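BvnE (Penicillium brevicompactum, PDB 6U9I) acts as a pinacolase, probably steering the stereoselective semipinacol rearrangement through which the fungal brevianamide alkaloids are assembled. Local coordinates at residues Glu16-Ser21 with Pro88-Arg93; Ala36-Arg41 with Gln63-Phe68; Val46-Pro51 with Leu129-Glu134; Ala73-Phe78 with Ala105-Gly110; Leu94-Met99 with Met117-Phe122. One frame throughout, in Å; residues are numbered along the deposited sequence. Where two conformers were deposited one is given.

How the contacts relate
Contacts 1, 3 and 5 gather on one curved mixed sheet and also reach the second subunit. Contact 5 pairs hairpin strands 96-107 and 110-122; contact 3 joins strands 45-50 and 129-136 in parallel, its centre about 9 Å from that of contact 5. The centre of contact 1, where helix 14-31 lies on the sheet, is about 8 Å from that of contact 5. Contact 4 uses the far end of strand 96-107 and shares helix 61-74 with contact 2; neither touches another chain. Contacts 1, 2 and 5 are largely buried, their side chains meeting mostly through carbon and sulfur; partly exposed contact 3 adds a salt bridge and waters, and outlying contact 4 rims an apolar seat with polar groups.

Contact 1. Residues Glu16-Ser21 with Pro88-Arg93; sequences EQLIVS and PIVDER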
# COMPACT_ATOMS: atom_id res chain seq x y z
N GLU A 16 20.07 7.20 0.81
CA GLU A 16 20.16 7.35 2.26
C GLU A 16 19.44 8.61 2.73
O GLU A 16 18.78 8.59 3.77
CB GLU A 16 21.63 7.34 2.70
CG GLU A 16 22.37 6.03 2.38
CD GLU A 16 22.71 5.87 0.89
OE1 GLU A 16 22.53 6.84 0.13
OE2 GLU A 16 23.16 4.77 0.49
N GLN A 17 19.54 9.70 1.96
CA GLN A 17 18.81 10.92 2.30
C GLN A 17 17.31 10.68 2.34
O GLN A 17 16.62 11.19 3.23
CB GLN A 17 19.13 12.02 1.30
CG GLN A 17 18.24 13.26 1.44
CD GLN A 17 18.52 14.04 2.71
OE1 GLN A 17 19.33 14.96 2.71
NE2 GLN A 17 17.83 13.69 3.80
N LEU A 18 16.78 9.92 1.37
CA LEU A 18 15.34 9.66 1.35
C LEU A 18 14.92 8.79 2.54
O LEU A 18 13.86 9.00 3.13
CB LEU A 18 14.93 9.03 0.02
CG LEU A 18 15.02 9.97 -1.20
CD1 LEU A 18 15.04 9.18 -2.51
CD2 LEU A 18 13.86 10.98 -1.20
N ILE A 19 15.78 7.83 2.91
CA ILE A 19 15.48 7.01 4.08
C ILE A 19 15.50 7.84 5.35
O ILE A 19 14.62 7.70 6.21
CB ILE A 19 16.45 5.81 4.15
CG1 ILE A 19 16.16 4.85 2.99
CG2 ILE A 19 16.37 5.12 5.52
CD1 ILE A 19 17.10 3.66 2.89
N VAL A 20 16.48 8.75 5.48
CA VAL A 20 16.52 9.65 6.63
C VAL A 20 15.27 10.51 6.70
O VAL A 20 14.68 10.69 7.77
CB VAL A 20 17.81 10.50 6.59
CG1 VAL A 20 17.68 11.70 7.51
CG2 VAL A 20 19.02 9.64 6.96
N SER A 21 14.83 11.06 5.56
CA SER A 21 13.62 11.88 5.61
C SER A 21 12.36 11.07 5.85
O SER A 21 11.42 11.57 6.48
CB SER A 21 13.46 12.73 4.34
OG SER A 21 14.64 13.44 4.05
N PRO A 88 11.67 0.38 4.49
CA PRO A 88 11.31 1.36 3.45
C PRO A 88 11.77 0.92 2.06
O PRO A 88 12.87 0.40 1.88
CB PRO A 88 12.04 2.63 3.90
CG PRO A 88 12.24 2.46 5.36
CD PRO A 88 12.50 0.98 5.54
N ILE A 89 10.91 1.16 1.08
CA ILE A 89 11.18 0.85 -0.32
C ILE A 89 11.42 2.19 -0.99
O ILE A 89 10.57 3.07 -0.92
CB ILE A 89 9.99 0.12 -0.97
CG1 ILE A 89 9.65 -1.14 -0.17
CG2 ILE A 89 10.28 -0.19 -2.43
CD1 ILE A 89 8.33 -1.75 -0.58
N VAL A 90 12.58 2.35 -1.63
CA VAL A 90 13.03 3.68 -2.06
C VAL A 90 13.23 3.70 -3.57
O VAL A 90 14.03 2.92 -4.11
CB VAL A 90 14.34 4.09 -1.36
CG1 VAL A 90 14.74 5.51 -1.79
CG2 VAL A 90 14.16 4.02 0.14
N ASP A 91 12.53 4.62 -4.26
CA ASP A 91 12.76 4.91 -5.68
C ASP A 91 13.49 6.25 -5.74
O ASP A 91 12.85 7.31 -5.67
CB ASP A 91 11.45 4.94 -6.46
CG ASP A 91 11.66 5.09 -7.98
OD1 ASP A 91 12.74 5.55 -8.41
OD2 ASP A 91 10.73 4.77 -8.77
N GLU A 92 14.82 6.20 -5.87
CA GLU A 92 15.63 7.43 -5.90
C GLU A 92 15.22 8.34 -7.05
O GLU A 92 15.19 9.56 -6.90
CB GLU A 92 17.11 7.09 -6.04
CG GLU A 92 17.81 6.74 -4.77
CD GLU A 92 19.30 6.56 -5.01
OE1 GLU A 92 19.79 5.41 -4.88
OE2 GLU A 92 19.99 7.56 -5.33
N ARG A 93 14.95 7.76 -8.21
CA ARG A 93 14.64 8.56 -9.39
C ARG A 93 13.38 9.39 -9.19
O ARG A 93 13.33 10.57 -9.56
CB ARG A 93 14.51 7.67 -10.62
CG ARG A 93 14.12 8.44 -11.87
CD ARG A 93 14.34 7.63 -13.14
NE ARG A 93 13.85 8.36 -14.30
CZ ARG A 93 14.61 9.07 -15.13
NH1 ARG A 93 14.07 9.71 -16.16
NH2 ARG A 93 15.92 9.14 -14.92
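L18 of helix 14-31 and V90 of strand 89-91 meet through their branched ends, in helix-on-sheet packing consistent with the cone-shaped NTF2-like fold. The segment axes come within 9.0 Å and their directions differ by 130°, so the helix runs aslant of the strand. Followed outward, L18 begins with CB 4.0 Å from V90 CG1. Its CG then stands anti to the carbonyl carbon (chi1 -70°), a turn that sends the fork past V90 toward the end of the strand. There CD1 touches V90 CG1 at 3.8 Å and, a little farther on, E92 CA at 3.9 Å, while CD2 packs against the F122 side chain of strand 110-122. V90 divides its methyls between successive helix residues: CG1 serves L18, and CG2 goes to I19, whose side chain crosses that of V90 at about a right angle. The CB of D91 points away from the helix, and its OD2 accepts a hydrogen bond from V90 N of the second subunit and forms a salt bridge with R15 of that subunit, so D91 turns from the helix into the dimer contact. At the I19 end, CG1 packs 3.6 Å from V90 CG2, with I19 CD1 at 4.0 Å from the same methyl.

Contact 2. Residues Ala36-Arg41 with Gln63-Phe68; sequences AMVSHR and QLRTFF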
# COMPACT_ATOMS: atom_id res chain seq x y z
N ALA A 36 4.20 19.02 14.84
CA ALA A 36 5.17 18.04 14.39
C ALA A 36 4.62 17.21 13.24
O ALA A 36 5.36 16.82 12.33
CB ALA A 36 5.58 17.13 15.55
N MET A 37 3.33 16.92 13.27
CA MET A 37 2.71 16.04 12.29
C MET A 37 2.51 16.68 10.92
O MET A 37 2.15 15.97 9.98
CB MET A 37 1.38 15.53 12.83
CG MET A 37 1.58 14.69 14.10
SD MET A 37 0.09 14.36 15.03
CE MET A 37 -0.46 12.86 14.23
N VAL A 38 2.71 17.99 10.79
CA VAL A 38 2.72 18.63 9.48
C VAL A 38 4.07 19.27 9.17
O VAL A 38 4.18 20.09 8.28
CB VAL A 38 1.57 19.66 9.36
CG1 VAL A 38 0.22 18.99 9.65
CG2 VAL A 38 1.81 20.86 10.28
N SER A 39 5.12 18.88 9.89
CA SER A 39 6.41 19.53 9.70
C SER A 39 7.15 18.95 8.49
O SER A 39 6.87 17.84 8.04
CB SER A 39 7.29 19.38 10.95
OG SER A 39 7.55 18.01 11.21
N HIS A 40 8.11 19.74 7.98
CA HIS A 40 8.99 19.33 6.88
C HIS A 40 8.21 18.92 5.64
O HIS A 40 8.49 17.90 5.00
CB HIS A 40 9.93 18.20 7.32
CG HIS A 40 10.72 18.52 8.55
ND1 HIS A 40 11.79 19.40 8.53
CD2 HIS A 40 10.59 18.12 9.83
CE1 HIS A 40 12.29 19.50 9.75
NE2 HIS A 40 11.57 18.74 10.56
N ARG A 41 7.23 19.74 5.29
CA ARG A 41 6.43 19.57 4.09
C ARG A 41 6.60 20.80 3.20
O ARG A 41 6.82 21.91 3.70
CB ARG A 41 4.94 19.36 4.42
CG ARG A 41 4.60 17.98 4.99
CD ARG A 41 3.25 17.93 5.72
NE ARG A 41 2.10 18.22 4.85
CZ ARG A 41 1.24 17.31 4.39
NH1 ARG A 41 0.22 17.69 3.63
NH2 ARG A 41 1.39 16.03 4.70
N GLN A 63 -5.48 22.13 6.36
CA GLN A 63 -6.53 21.17 6.69
C GLN A 63 -6.00 20.04 7.56
O GLN A 63 -6.69 19.57 8.47
CB GLN A 63 -7.14 20.60 5.42
CG GLN A 63 -7.96 21.64 4.65
CD GLN A 63 -8.34 21.16 3.27
OE1 GLN A 63 -7.56 20.48 2.60
NE2 GLN A 63 -9.52 21.56 2.81
N LEU A 64 -4.80 19.56 7.24
CA LEU A 64 -4.22 18.45 7.99
C LEU A 64 -3.89 18.86 9.41
O LEU A 64 -4.13 18.09 10.36
CB LEU A 64 -2.97 17.96 7.26
CG LEU A 64 -2.32 16.66 7.71
CD1 LEU A 64 -3.24 15.47 7.50
CD2 LEU A 64 -0.99 16.49 6.99
N ARG A 65 -3.35 20.07 9.60
CA ARG A 65 -3.10 20.56 10.95
C ARG A 65 -4.39 20.59 11.76
O ARG A 65 -4.44 20.12 12.90
CB ARG A 65 -2.44 21.94 10.89
CG ARG A 65 -1.96 22.47 12.24
CD ARG A 65 -1.51 23.93 12.11
NE ARG A 65 -0.24 24.06 11.38
CZ ARG A 65 0.96 24.04 11.95
NH1 ARG A 65 1.07 23.88 13.27
NH2 ARG A 65 2.05 24.17 11.21
N THR A 66 -5.47 21.12 11.17
CA THR A 66 -6.75 21.15 11.87
C THR A 66 -7.24 19.75 12.21
O THR A 66 -7.71 19.51 13.32
CB THR A 66 -7.79 21.89 11.01
OG1 THR A 66 -7.37 23.24 10.83
CG2 THR A 66 -9.17 21.85 11.67
N PHE A 67 -7.11 18.81 11.27
CA PHE A 67 -7.49 17.43 11.57
C PHE A 67 -6.70 16.89 12.75
O PHE A 67 -7.27 16.24 13.64
CB PHE A 67 -7.27 16.53 10.34
CG PHE A 67 -7.43 15.06 10.64
CD1 PHE A 67 -8.69 14.51 10.83
CD2 PHE A 67 -6.32 14.23 10.74
CE1 PHE A 67 -8.84 13.16 11.11
CE2 PHE A 67 -6.47 12.87 11.02
CZ PHE A 67 -7.73 12.34 11.20
N PHE A 68 -5.39 17.14 12.78
CA PHE A 68 -4.56 16.57 13.83
C PHE A 68 -4.85 17.20 15.19
O PHE A 68 -4.67 16.54 16.22
CB PHE A 68 -3.08 16.70 13.46
CG PHE A 68 -2.62 15.70 12.43
CD1 PHE A 68 -3.14 14.41 12.41
CD2 PHE A 68 -1.67 16.05 11.47
CE1 PHE A 68 -2.72 13.48 11.46
CE2 PHE A 68 -1.23 15.11 10.52
CZ PHE A 68 -1.77 13.83 10.52
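M37 spreads both its sulfur and its terminal methyl over one face of the F68 ring: SD lies 4.2 Å and CE 3.8 Å from the ring centroid, each 20° off the normal. The bend at chi3 (88°) folds CE back over the ring instead of past it, so a Met-aromatic contact and a CH-pi contact share one face. M37 CB also comes down on this face, 3.4 Å from F68 CD2, and V38 CG1 meets the ring at its edge. Replacing F68 by an alanine would probably leave the sulfur and methyl of M37 without a surface to lie on and open a gap beside V38. In the fold, the end of the short helix 34-37 and the loop after it pack against helix 61-74. Two guanidinium groups border the contact, each with a methyl over one face. V38 CG2 sits over R65, 3.4 Å from NH2, and the charge of R65 is paired with D35. In the conformer described, L64 CD2 lies over R41, 3.3 Å from NH2, while hydrogen bonds from R41 to N61 and T47 fix the group's rotation. The loop itself is tied by S39, whose OG donates to A36 O at 2.7 Å, on the same face of that carbonyl as S39 N.

Contact 3. Residues Val46-Pro51 with Leu129-Glu134; sequences VTRPAP and LRDVIE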
# COMPACT_ATOMS: atom_id res chain seq x y z
N VAL A 46 0.01 17.77 -0.12
CA VAL A 46 -1.26 17.25 0.37
C VAL A 46 -1.07 15.82 0.86
O VAL A 46 -0.18 15.10 0.41
CB VAL A 46 -2.39 17.30 -0.68
CG1 VAL A 46 -2.71 18.74 -1.07
CG2 VAL A 46 -2.02 16.48 -1.89
N THR A 47 -1.92 15.43 1.80
CA THR A 47 -2.07 14.04 2.22
C THR A 47 -3.33 13.51 1.56
O THR A 47 -4.41 14.12 1.67
CB THR A 47 -2.17 13.95 3.74
OG1 THR A 47 -0.90 14.27 4.33
CG2 THR A 47 -2.59 12.54 4.17
N ARG A 48 -3.20 12.40 0.83
CA ARG A 48 -4.30 11.85 0.05
C ARG A 48 -4.76 10.54 0.67
O ARG A 48 -4.09 9.51 0.51
CB ARG A 48 -3.89 11.62 -1.41
CG ARG A 48 -3.07 12.73 -2.04
CD ARG A 48 -2.55 12.26 -3.39
NE ARG A 48 -1.82 13.31 -4.10
CZ ARG A 48 -2.39 14.21 -4.89
NH1 ARG A 48 -3.71 14.18 -5.08
NH2 ARG A 48 -1.65 15.13 -5.49
N PRO A 49 -5.89 10.51 1.37
CA PRO A 49 -6.41 9.24 1.88
C PRO A 49 -6.82 8.33 0.73
O PRO A 49 -7.31 8.78 -0.31
CB PRO A 49 -7.62 9.65 2.73
CG PRO A 49 -7.44 11.11 2.99
CD PRO A 49 -6.71 11.66 1.81
N ALA A 50 -6.59 7.04 0.92
CA ALA A 50 -6.97 6.01 -0.03
C ALA A 50 -7.37 4.79 0.77
O ALA A 50 -7.01 4.68 1.95
CB ALA A 50 -5.82 5.67 -0.99
N PRO A 51 -8.13 3.85 0.18
CA PRO A 51 -8.67 3.79 -1.18
C PRO A 51 -9.78 4.81 -1.42
O PRO A 51 -10.26 5.43 -0.48
CB PRO A 51 -9.21 2.36 -1.28
CG PRO A 51 -9.57 2.00 0.13
CD PRO A 51 -8.47 2.65 0.96
N LEU A 129 8.80 16.80 2.30
CA LEU A 129 7.71 15.97 1.79
C LEU A 129 6.77 16.80 0.91
O LEU A 129 6.26 17.83 1.35
CB LEU A 129 6.94 15.38 2.97
CG LEU A 129 5.81 14.41 2.71
CD1 LEU A 129 6.34 13.12 2.06
CD2 LEU A 129 5.21 14.13 4.08
N ARG A 130 6.52 16.33 -0.32
CA ARG A 130 5.64 17.07 -1.22
C ARG A 130 4.33 16.34 -1.53
O ARG A 130 3.42 16.95 -2.10
CB ARG A 130 6.36 17.39 -2.54
CG ARG A 130 6.60 16.19 -3.45
CD ARG A 130 7.27 16.59 -4.78
NE ARG A 130 6.43 17.52 -5.54
CZ ARG A 130 6.81 18.09 -6.68
NH1 ARG A 130 6.00 18.93 -7.34
NH2 ARG A 130 8.01 17.82 -7.17
N ASP A 131 4.20 15.08 -1.13
CA ASP A 131 2.96 14.34 -1.36
C ASP A 131 2.97 13.11 -0.47
O ASP A 131 4.02 12.50 -0.28
CB ASP A 131 2.82 13.91 -2.82
CG ASP A 131 1.45 13.30 -3.11
OD1 ASP A 131 0.48 14.08 -3.20
OD2 ASP A 131 1.34 12.06 -3.23
N VAL A 132 1.81 12.77 0.07
CA VAL A 132 1.62 11.51 0.80
C VAL A 132 0.34 10.85 0.31
O VAL A 132 -0.72 11.48 0.34
CB VAL A 132 1.50 11.72 2.32
CG1 VAL A 132 1.50 10.38 3.02
CG2 VAL A 132 2.58 12.58 2.82
N ILE A 133 0.43 9.58 -0.09
CA ILE A 133 -0.76 8.74 -0.23
C ILE A 133 -0.80 7.83 0.98
O ILE A 133 0.18 7.14 1.27
CB ILE A 133 -0.73 7.89 -1.50
CG1 ILE A 133 -0.62 8.75 -2.74
CG2 ILE A 133 -1.97 6.97 -1.54
CD1 ILE A 133 -0.35 7.92 -3.96
N GLU A 134 -1.93 7.81 1.67
CA GLU A 134 -2.10 6.96 2.85
C GLU A 134 -3.21 5.95 2.55
O GLU A 134 -4.40 6.25 2.67
CB GLU A 134 -2.42 7.80 4.09
CG GLU A 134 -1.25 8.64 4.55
CD GLU A 134 -1.58 9.55 5.71
OE1 GLU A 134 -2.78 9.71 6.02
OE2 GLU A 134 -0.64 10.12 6.29
O HOH W 1 0.97 16.68 -2.63
O HOH W 2 -0.25 12.81 6.64
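R48 and V132 bond through their backbones, R48 N reaching V132 O at 2.7 Å, as strands 45-50 and 129-136 pair in parallel, their segments 16° apart in direction. Further backbone bonds run from V132 N to V46 O, E134 N to R48 O (3.0 Å, 171°) and A50 N to E134 O. On the face of R48 and I133, in the conformer described, R48 NE donates to the syn lone pair of D131 OD1 at 2.6 Å in a salt bridge, guanidinium and carboxylate planes 42° apart. With an alanine at D131, the R48 guanidinium would probably lose its anionic mate and swing freely. One water donates to D131 OD1 and R130 O and accepts from V46 N, at the classic bulge R130 and D131 form opposite T121; a second joins T47 OG1, which also accepts from R41 NH2, to E134 OE2 in the conformer described. Apolar contact is slight (A50 CB to I133 CG2, 4.1 Å); the T47 CG2 methyl lies against the E134 carboxylate, 3.4 Å from OE1. Main-chain bonds thus set the register, and D131 ties the strands again beside the bulge, where water spans the 4.0 Å from V46 N to R130 O in place of a direct bond.

Contact 4. Residues Ala73-Phe78 with Ala105-Gly110; sequences AQMKNF and AEAACG
A105 supplies the bump of this contact: its methyl enters a hollow bordered by M75 and the ring of F78. M75 CE presses on A105 CB at 3.4 Å, tighter than usual for two carbons; the bends of the methionine chain at chi2 (-145°) and chi3 (-59°) bring CE back over the alanine. On another side of the same methyl, F78 presents its ring edge, with CD1 at 4.1 Å from A105 CB. The main chains close beside this seat as an antiparallel hydrogen-bonded pair, K76 with E106, whose N-H groups and carbonyls bond both ways at 2.8 Å. K76 then forms a ridge across the strand: its CD lies 3.3 Å from E106 O, and its NZ comes to rest over the peptide after A107 instead of at the carboxylate. N77 takes a left-handed backbone conformation, which turns the chain sharply before F78 and aims its amide at E106. ND2 donates to OE1 at 2.5 Å, a short value best read with caution; OE1 lies in the amide plane but is met from above the carboxylate plane, the two planes being 79° apart. At the far end, where A107 to G110 make the type I turn of the hairpin between strands 96-107 and 110-122, a water fills the dip between Q74 O and A108 N. Y104 takes the other oxygen of E106, so the carboxylate is held by neutral donors, with K76 NZ 6.4 Å from OE1; the chemistry implies a polar rim built on hydrogen bonds around an apolar seat.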
# COMPACT_ATOMS: atom_id res chain seq x y z
N ALA A 73 -6.35 15.38 20.36
CA ALA A 73 -7.19 15.59 21.53
C ALA A 73 -8.00 14.36 21.91
O ALA A 73 -8.46 14.26 23.05
CB ALA A 73 -8.15 16.76 21.29
N GLN A 74 -8.17 13.40 20.99
CA GLN A 74 -9.02 12.25 21.23
C GLN A 74 -8.27 10.94 21.42
O GLN A 74 -8.90 9.92 21.74
CB GLN A 74 -10.02 12.08 20.08
CG GLN A 74 -10.91 13.29 19.88
CD GLN A 74 -11.77 13.17 18.65
OE1 GLN A 74 -11.69 12.18 17.91
NE2 GLN A 74 -12.60 14.19 18.40
N MET A 75 -6.96 10.92 21.23
CA MET A 75 -6.20 9.69 21.33
C MET A 75 -4.94 9.92 22.15
O MET A 75 -4.40 11.03 22.21
CB MET A 75 -5.84 9.15 19.94
CG MET A 75 -7.05 9.08 19.02
SD MET A 75 -7.02 7.68 17.91
CE MET A 75 -5.50 8.03 17.05
N LYS A 76 -4.49 8.85 22.80
CA LYS A 76 -3.30 8.86 23.64
C LYS A 76 -2.38 7.72 23.22
O LYS A 76 -2.81 6.74 22.60
CB LYS A 76 -3.66 8.71 25.13
CG LYS A 76 -4.97 9.36 25.54
CD LYS A 76 -6.09 8.33 25.71
CE LYS A 76 -7.48 8.95 25.58
NZ LYS A 76 -8.55 7.94 25.82
N ASN A 77 -1.11 7.86 23.58
CA ASN A 77 -0.11 6.80 23.39
C ASN A 77 -0.06 6.34 21.93
O ASN A 77 -0.00 5.15 21.63
CB ASN A 77 -0.37 5.63 24.32
CG ASN A 77 -0.23 6.02 25.77
OD1 ASN A 77 0.67 6.79 26.12
ND2 ASN A 77 -1.14 5.54 26.61
N PHE A 78 -0.08 7.31 21.03
CA PHE A 78 -0.01 7.04 19.60
C PHE A 78 1.35 6.48 19.22
O PHE A 78 2.39 6.95 19.70
CB PHE A 78 -0.27 8.32 18.82
CG PHE A 78 -0.15 8.17 17.32
CD1 PHE A 78 -1.18 7.61 16.58
CD2 PHE A 78 0.98 8.62 16.65
CE1 PHE A 78 -1.08 7.48 15.19
CE2 PHE A 78 1.09 8.50 15.26
CZ PHE A 78 0.06 7.93 14.54
N ALA A 105 -3.07 3.40 18.93
CA ALA A 105 -3.42 4.50 19.82
C ALA A 105 -4.52 4.03 20.76
O ALA A 105 -5.10 2.96 20.59
CB ALA A 105 -3.87 5.73 19.03
N GLU A 106 -4.78 4.86 21.77
CA GLU A 106 -5.78 4.56 22.79
C GLU A 106 -6.83 5.65 22.73
O GLU A 106 -6.51 6.84 22.84
CB GLU A 106 -5.13 4.47 24.18
CG GLU A 106 -4.29 3.21 24.36
CD GLU A 106 -3.23 3.33 25.45
OE1 GLU A 106 -3.28 4.29 26.25
OE2 GLU A 106 -2.34 2.45 25.51
N ALA A 107 -8.07 5.26 22.51
CA ALA A 107 -9.19 6.18 22.36
C ALA A 107 -10.24 5.86 23.42
O ALA A 107 -10.11 4.91 24.20
CB ALA A 107 -9.76 6.10 20.95
N ALA A 108 -11.30 6.68 23.47
CA ALA A 108 -12.37 6.43 24.43
C ALA A 108 -13.03 5.08 24.18
O ALA A 108 -13.32 4.34 25.12
CB ALA A 108 -13.40 7.56 24.39
N CYS A 109 -13.24 4.73 22.91
CA CYS A 109 -13.87 3.46 22.57
C CYS A 109 -12.92 2.28 22.67
O CYS A 109 -13.33 1.15 22.35
CB CYS A 109 -14.46 3.52 21.15
SG CYS A 109 -13.22 3.50 19.81
N GLY A 110 -11.68 2.48 23.11
CA GLY A 110 -10.72 1.40 23.22
C GLY A 110 -9.53 1.61 22.30
O GLY A 110 -9.17 2.75 21.97
O HOH W 3 -11.40 9.12 22.02

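Contact 5. Residues Leu94-Met99 with Met117-Phe122; sequences LRKVVM and MVVLTF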
# COMPACT_ATOMS: atom_id res chain seq x y z
N LEU A 94 12.34 8.79 -8.61
CA LEU A 94 11.07 9.46 -8.37
C LEU A 94 11.00 10.17 -7.03
O LEU A 94 9.99 10.82 -6.74
CB LEU A 94 9.93 8.45 -8.48
CG LEU A 94 9.84 7.70 -9.82
CD1 LEU A 94 8.57 6.87 -9.88
CD2 LEU A 94 9.88 8.68 -10.99
N ARG A 95 12.05 10.07 -6.20
CA ARG A 95 12.05 10.65 -4.85
C ARG A 95 10.90 10.10 -4.01
O ARG A 95 10.28 10.83 -3.23
CB ARG A 95 11.99 12.18 -4.88
CG ARG A 95 13.33 12.88 -4.92
CD ARG A 95 14.07 12.53 -6.16
NE ARG A 95 15.18 13.42 -6.45
CZ ARG A 95 15.94 13.28 -7.52
NH1 ARG A 95 16.95 14.11 -7.76
NH2 ARG A 95 15.69 12.28 -8.35
N LYS A 96 10.62 8.81 -4.15
CA LYS A 96 9.50 8.21 -3.44
C LYS A 96 10.00 7.17 -2.44
O LYS A 96 11.00 6.48 -2.69
CB LYS A 96 8.51 7.57 -4.39
CG LYS A 96 7.75 8.60 -5.22
CD LYS A 96 6.73 7.94 -6.10
CE LYS A 96 6.21 8.91 -7.16
NZ LYS A 96 5.20 9.89 -6.61
N VAL A 97 9.30 7.08 -1.31
CA VAL A 97 9.55 6.04 -0.31
C VAL A 97 8.21 5.40 0.05
O VAL A 97 7.27 6.11 0.43
CB VAL A 97 10.21 6.60 0.97
CG1 VAL A 97 10.44 5.45 1.99
CG2 VAL A 97 11.53 7.28 0.62
N VAL A 98 8.14 4.07 -0.05
CA VAL A 98 6.92 3.33 0.28
C VAL A 98 7.14 2.59 1.59
O VAL A 98 8.19 1.97 1.78
CB VAL A 98 6.55 2.35 -0.84
CG1 VAL A 98 5.30 1.54 -0.47
CG2 VAL A 98 6.32 3.12 -2.15
N MET A 99 6.16 2.65 2.50
CA MET A 99 6.29 1.98 3.79
C MET A 99 4.99 1.31 4.18
O MET A 99 3.91 1.90 4.11
CB MET A 99 6.70 2.96 4.90
CG MET A 99 8.13 3.48 4.70
SD MET A 99 8.70 4.51 6.06
CE MET A 99 7.59 5.90 5.91
N MET A 117 -0.50 1.19 3.78
CA MET A 117 0.59 1.32 2.82
C MET A 117 0.69 2.79 2.46
O MET A 117 -0.27 3.36 1.92
CB MET A 117 0.35 0.45 1.59
CG MET A 117 1.59 0.20 0.74
SD MET A 117 2.81 -0.87 1.54
CE MET A 117 1.93 -2.42 1.68
N VAL A 118 1.82 3.42 2.75
CA VAL A 118 2.03 4.85 2.55
C VAL A 118 3.04 5.06 1.44
O VAL A 118 4.04 4.33 1.35
CB VAL A 118 2.48 5.51 3.87
CG1 VAL A 118 3.07 6.89 3.64
CG2 VAL A 118 1.30 5.57 4.85
N VAL A 119 2.78 6.04 0.57
CA VAL A 119 3.73 6.45 -0.47
C VAL A 119 4.08 7.91 -0.20
O VAL A 119 3.23 8.79 -0.35
CB VAL A 119 3.16 6.29 -1.88
CG1 VAL A 119 4.21 6.71 -2.92
CG2 VAL A 119 2.67 4.85 -2.12
N LEU A 120 5.31 8.15 0.25
CA LEU A 120 5.84 9.49 0.43
C LEU A 120 6.56 9.91 -0.85
O LEU A 120 7.35 9.15 -1.40
CB LEU A 120 6.82 9.54 1.61
CG LEU A 120 6.35 9.00 2.96
CD1 LEU A 120 7.48 9.08 3.99
CD2 LEU A 120 5.18 9.80 3.45
N THR A 121 6.28 11.13 -1.32
CA THR A 121 7.09 11.73 -2.38
C THR A 121 7.77 12.96 -1.80
O THR A 121 7.13 13.78 -1.13
CB THR A 121 6.24 12.15 -3.59
OG1 THR A 121 5.44 11.04 -4.02
CG2 THR A 121 7.15 12.58 -4.74
N PHE A 122 9.07 13.09 -2.05
CA PHE A 122 9.83 14.23 -1.56
C PHE A 122 10.16 15.17 -2.72
O PHE A 122 10.02 14.82 -3.90
CB PHE A 122 11.09 13.77 -0.83
CG PHE A 122 10.79 13.02 0.44
CD1 PHE A 122 10.63 13.71 1.63
CD2 PHE A 122 10.63 11.65 0.43
CE1 PHE A 122 10.33 13.04 2.80
CE2 PHE A 122 10.34 10.96 1.60
CZ PHE A 122 10.19 11.65 2.78
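K96 and T121 run alongside each other on one face of the sheet, and the lysine bends at its last torsion (chi4 -77°) to bring NZ within 2.8 Å of T121 OG1, a hydrogen bond across a non-hydrogen-bonded backbone pair. V98 and V119 are likewise neighbours on this face, and their CG2 methyls touch at 4.0 Å. V98 CG1 meets M117 SD at 4.0 Å. On the other face, M99 CE packs on L120 CD1 at 3.7 Å, and V97 CG2 reaches the edge of the F122 ring, 4.0 Å from CE2. Beneath these side chains, V97 and L120 exchange main-chain hydrogen bonds, each 2.8 Å long, and M99 and V118 do likewise. This is the open end, away from the turn, of the long antiparallel beta hairpin made by strands 96-107 and 110-122, central to the curved sheet of a fold consistent with the NTF2-like superfamily. On the side of strand 89-91, R95 and K96 both face D91 in a G1 bulge; R95 adopts left-handed backbone angles, and its carbonyl accepts from F122 N at 2.8 Å. The R95 guanidinium leads away to a salt bridge with E124. Farther out, the pair is flanked by strands on either side: V98 bonds through its backbone to I89, while V119 and M117 bond to I133 and F135. A22 of helix 14-31 covers V97, and S21 packs on F122. K96 and V119 pack on I89 of the second subunit, and M117 meets M117 of that subunit.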